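Local atomic coordinates of putative tetR-family transcriptional regulatory protein (Streptomyces coelicolor, PDB entry 2DG8), a protein that probably binds operator DNA through an N-terminal helix-turn-helix domain and regulates transcription as a TetR-family protein. Residues 16-19 with 20-24; 99-102 with 103-107. All blocks are in the same frame, centred on the assembly; numbering follows the deposited sequence.

How the contacts relate
Contact 1 is a run of just over two turns inside helix 10-25, in the TetR-family DNA-binding region; contact 2 is the capped start of helix 101-116, in the region of the C-terminal domain. Contact 1 is the more buried, its centre yet farther from the middle of the chain; contact 2 is partly buried, with Q101 and R102 exposed. Backbone bonds run through both, but 99-107 adds the S100 cap, while the acids of 16-24 face partners outside that segment. The two touch directly, their centres about 11 Å apart: R102 NH2 makes a salt bridge with D20 OD2 at 2.8 Å, and L106 packs against L19. Each also meets the second subunit.

Contact 1 of 2, residues 16-19 with 20-24; sequences AATL and DLIAE
T18 and I22 sit one turn apart on helix 10-25, and their methyl ends, T18 CG2 and I22 CD1, come within 4.3 Å of each other. I22 owes this to its first torsion: CG1 lies beside the backbone N (chi1 -66°), which carries it back over the T18 carbonyl, CG1 to T18 O 3.3 Å. L21 CB and A23 CB likewise rest near the carbonyl oxygens four residues earlier. Four backbone bonds run through these turns: D20 N to A16 O, L21 N to A17 O, I22 N to T18 O and A23 N to L19 O, each 2.9 Å and nearly straight.

The polar side chains look outside this stretch of helix. T18 OG1 bonds to the backbone oxygen of I14. D20 folds its carboxylate back past the A16 carbonyl, where OD2 and A16 O, both acceptors, stay 3.5 Å apart; the acid finds its mate in R102. The backbone oxygens of I22 and A23 accept from R116 of the second subunit.

The chemistry is that of apolar side chains packed on helices 32-39, 53-77 and 101-116, with D20 paired to R102, so that helix 10-25 is joined to helix 101-116 by both packing and charge.

Contact 2 of 2, residues 99-102 with 103-107; sequences DSQR and DLVLT
S100 caps the start of helix 101-116: its OG accepts from D103 N at 2.9 Å, the bond fairly straight. The hydroxyl oxygen lies opposite the serine's own backbone N about the CA-CB bond (chi1 169°), which turns it toward the first helical turn. The D103 carboxylate lies alongside that hydroxyl, CG 3.1 Å from S100 OG, at an angle too poor for either carboxylate oxygen to bond to it. Its OD1 goes on to H67 of helix 53-77. Replacing D103 with an alanine would probably leave H67 without this hydrogen-bond partner and uncover one side of the cap hydroxyl.

R102 can be followed outward. CB starts beside D103 N, and CG passes 4.0 Å from L106 CD1. A bend at chi2 (-143°) then takes CD to 3.8 Å from D103 OD2. NE rides over L106, 3.8 Å from its CD1, and that methyl, also near CZ, covers one face of the guanidinium. OD2 of D103 lies at the guanidinium's edge, near its plane, the carboxylate turned 68° against it, but stays 4.2 Å from R102 NE, beyond a salt bridge. At the tip NH1 sits against L19 CB and NH2 pairs with D20. On another flank Q101 CG meets V105 CG2, and the Q101 amide reaches the backbone oxygen of A115 of the second subunit.

This start of the helix lies among neighbours on several flanks: R102 and L106 lie on L19 and A23 of helix 10-25, D103 and L106 press on F64 of helix 53-77, and L104 and V105 pack against A115 and R116 of the second subunit.

Contact 1 of 2, residues 16-19 with 20-24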
loop_
_atom_site.group_PDB
_atom_site.type_symbol
_atom_site.label_atom_id
_atom_site.label_comp_id
_atom_site.label_asym_id
_atom_site.label_seq_id
_atom_site.Cartn_x
_atom_site.Cartn_y
_atom_site.Cartn_z
ATOM N N ALA A 16 -0.812 -18.805 -12.532
ATOM C CA ALA A 16 -2.071 -18.073 -12.586
ATOM C C ALA A 16 -3.008 -18.489 -11.450
ATOM O O ALA A 16 -3.617 -17.641 -10.802
ATOM C CB ALA A 16 -2.750 -18.303 -13.935
ATOM N N ALA A 17 -3.116 -19.793 -11.216
ATOM C CA ALA A 17 -3.982 -20.323 -10.166
ATOM C C ALA A 17 -3.505 -19.842 -8.797
ATOM O O ALA A 17 -4.309 -19.615 -7.883
ATOM C CB ALA A 17 -3.985 -21.847 -10.219
ATOM N N THR A 18 -2.190 -19.695 -8.661
ATOM C CA THR A 18 -1.602 -19.220 -7.415
ATOM C C THR A 18 -2.046 -17.771 -7.170
ATOM O O THR A 18 -2.391 -17.389 -6.052
ATOM C CB THR A 18 -0.060 -19.272 -7.478
ATOM O OG1 THR A 18 0.362 -20.595 -7.832
ATOM C CG2 THR A 18 0.543 -18.907 -6.119
ATOM N N LEU A 19 -2.037 -16.979 -8.235
ATOM C CA LEU A 19 -2.445 -15.575 -8.185
ATOM C C LEU A 19 -3.939 -15.494 -7.864
ATOM O O LEU A 19 -4.347 -14.711 -7.014
ATOM C CB LEU A 19 -2.141 -14.903 -9.532
ATOM C CG LEU A 19 -1.039 -13.835 -9.618
ATOM C CD1 LEU A 19 -0.072 -13.892 -8.444
ATOM C CD2 LEU A 19 -0.318 -14.015 -10.941
ATOM N N ASP A 20 -4.747 -16.307 -8.546
ATOM C CA ASP A 20 -6.186 -16.349 -8.298
ATOM C C ASP A 20 -6.410 -16.646 -6.811
ATOM O O ASP A 20 -7.166 -15.950 -6.135
ATOM C CB ASP A 20 -6.851 -17.469 -9.116
ATOM C CG ASP A 20 -6.929 -17.162 -10.604
ATOM O OD1 ASP A 20 -7.239 -18.097 -11.377
ATOM O OD2 ASP A 20 -6.694 -15.999 -11.005
ATOM N N LEU A 21 -5.754 -17.697 -6.321
ATOM C CA LEU A 21 -5.869 -18.112 -4.928
ATOM C C LEU A 21 -5.529 -16.982 -3.956
ATOM O O LEU A 21 -6.304 -16.686 -3.051
ATOM C CB LEU A 21 -4.960 -19.327 -4.673
ATOM C CG LEU A 21 -4.946 -20.011 -3.298
ATOM C CD1 LEU A 21 -4.255 -19.121 -2.272
ATOM C CD2 LEU A 21 -6.378 -20.324 -2.866
ATOM N N ILE A 22 -4.375 -16.347 -4.138
ATOM C CA ILE A 22 -3.978 -15.259 -3.246
ATOM C C ILE A 22 -4.999 -14.119 -3.289
ATOM O O ILE A 22 -5.423 -13.610 -2.246
ATOM C CB ILE A 22 -2.567 -14.714 -3.615
ATOM C CG1 ILE A 22 -1.510 -15.792 -3.349
ATOM C CG2 ILE A 22 -2.240 -13.460 -2.797
ATOM C CD1 ILE A 22 -0.110 -15.394 -3.782
ATOM N N ALA A 23 -5.409 -13.730 -4.495
ATOM C CA ALA A 23 -6.382 -12.647 -4.653
ATOM C C ALA A 23 -7.703 -12.949 -3.941
ATOM O O ALA A 23 -8.253 -12.100 -3.250
ATOM C CB ALA A 23 -6.639 -12.392 -6.129
ATOM N N GLU A 24 -8.203 -14.166 -4.110
ATOM C CA GLU A 24 -9.468 -14.569 -3.509
ATOM C C GLU A 24 -9.447 -14.930 -2.026
ATOM O O GLU A 24 -10.274 -14.440 -1.259
ATOM C CB GLU A 24 -10.057 -15.746 -4.287
ATOM C CG GLU A 24 -10.458 -15.425 -5.722
ATOM C CD GLU A 24 -10.887 -16.666 -6.500
ATOM O OE1 GLU A 24 -11.741 -17.431 -5.993
ATOM O OE2 GLU A 24 -10.374 -16.873 -7.620
#

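Contact 2 of 2, residues 99-102 with 103-107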
loop_
_atom_site.group_PDB
_atom_site.type_symbol
_atom_site.label_atom_id
_atom_site.label_comp_id
_atom_site.label_asym_id
_atom_site.label_seq_id
_atom_site.Cartn_x
_atom_site.Cartn_y
_atom_site.Cartn_z
ATOM N N ASP A 99 -10.216 0.006 -11.689
ATOM C CA ASP A 99 -10.617 -0.964 -12.696
ATOM C C ASP A 99 -10.582 -2.424 -12.283
ATOM O O ASP A 99 -11.466 -3.178 -12.644
ATOM C CB ASP A 99 -9.802 -0.763 -13.972
ATOM C CG ASP A 99 -10.262 0.456 -14.770
ATOM O OD1 ASP A 99 -9.720 0.702 -15.867
ATOM O OD2 ASP A 99 -11.173 1.173 -14.296
ATOM N N SER A 100 -9.577 -2.824 -11.518
ATOM C CA SER A 100 -9.476 -4.214 -11.097
ATOM C C SER A 100 -9.252 -4.380 -9.597
ATOM O O SER A 100 -8.180 -4.067 -9.084
ATOM C CB SER A 100 -8.343 -4.905 -11.866
ATOM O OG SER A 100 -8.046 -6.180 -11.315
ATOM N N GLN A 101 -10.267 -4.861 -8.887
ATOM C CA GLN A 101 -10.115 -5.078 -7.456
ATOM C C GLN A 101 -9.105 -6.206 -7.229
ATOM O O GLN A 101 -8.383 -6.207 -6.235
ATOM C CB GLN A 101 -11.461 -5.429 -6.801
ATOM C CG GLN A 101 -11.352 -5.811 -5.322
ATOM C CD GLN A 101 -12.698 -5.879 -4.620
ATOM O OE1 GLN A 101 -13.680 -6.364 -5.185
ATOM N NE2 GLN A 101 -12.747 -5.407 -3.377
ATOM N N ARG A 102 -9.057 -7.156 -8.157
ATOM C CA ARG A 102 -8.122 -8.282 -8.070
ATOM C C ARG A 102 -6.688 -7.753 -8.097
ATOM O O ARG A 102 -5.845 -8.186 -7.320
ATOM C CB ARG A 102 -8.340 -9.240 -9.244
ATOM C CG ARG A 102 -7.243 -10.280 -9.444
ATOM C CD ARG A 102 -7.020 -10.522 -10.931
ATOM N NE ARG A 102 -5.973 -11.505 -11.205
ATOM C CZ ARG A 102 -6.085 -12.807 -10.959
ATOM N NH1 ARG A 102 -5.077 -13.623 -11.241
ATOM N NH2 ARG A 102 -7.206 -13.295 -10.436
ATOM N N ASP A 103 -6.415 -6.813 -8.996
ATOM C CA ASP A 103 -5.082 -6.232 -9.093
ATOM C C ASP A 103 -4.733 -5.423 -7.837
ATOM O O ASP A 103 -3.605 -5.486 -7.334
ATOM C CB ASP A 103 -4.980 -5.366 -10.350
ATOM C CG ASP A 103 -4.943 -6.199 -11.628
ATOM O OD1 ASP A 103 -4.962 -5.616 -12.734
ATOM O OD2 ASP A 103 -4.885 -7.448 -11.519
ATOM N N LEU A 104 -5.701 -4.670 -7.324
ATOM C CA LEU A 104 -5.483 -3.883 -6.116
ATOM C C LEU A 104 -5.137 -4.816 -4.953
ATOM O O LEU A 104 -4.213 -4.555 -4.192
ATOM C CB LEU A 104 -6.743 -3.078 -5.777
ATOM C CG LEU A 104 -6.784 -2.360 -4.429
ATOM C CD1 LEU A 104 -5.725 -1.248 -4.377
ATOM C CD2 LEU A 104 -8.190 -1.793 -4.221
ATOM N N VAL A 105 -5.894 -5.900 -4.817
ATOM C CA VAL A 105 -5.658 -6.870 -3.745
ATOM C C VAL A 105 -4.289 -7.556 -3.877
ATOM O O VAL A 105 -3.568 -7.705 -2.888
ATOM C CB VAL A 105 -6.793 -7.950 -3.720
ATOM C CG1 VAL A 105 -6.465 -9.061 -2.725
ATOM C CG2 VAL A 105 -8.112 -7.297 -3.349
ATOM N N LEU A 106 -3.923 -7.959 -5.093
ATOM C CA LEU A 106 -2.631 -8.620 -5.312
ATOM C C LEU A 106 -1.502 -7.636 -5.024
ATOM O O LEU A 106 -0.463 -8.000 -4.463
ATOM C CB LEU A 106 -2.539 -9.156 -6.745
ATOM C CG LEU A 106 -3.456 -10.358 -7.065
ATOM C CD1 LEU A 106 -3.366 -10.728 -8.557
ATOM C CD2 LEU A 106 -3.054 -11.550 -6.196
ATOM N N THR A 107 -1.709 -6.379 -5.395
ATOM C CA THR A 107 -0.710 -5.360 -5.131
ATOM C C THR A 107 -0.515 -5.256 -3.617
ATOM O O THR A 107 0.608 -5.270 -3.122
ATOM C CB THR A 107 -1.148 -3.963 -5.667
ATOM O OG1 THR A 107 -1.328 -4.022 -7.084
ATOM C CG2 THR A 107 -0.101 -2.920 -5.356
#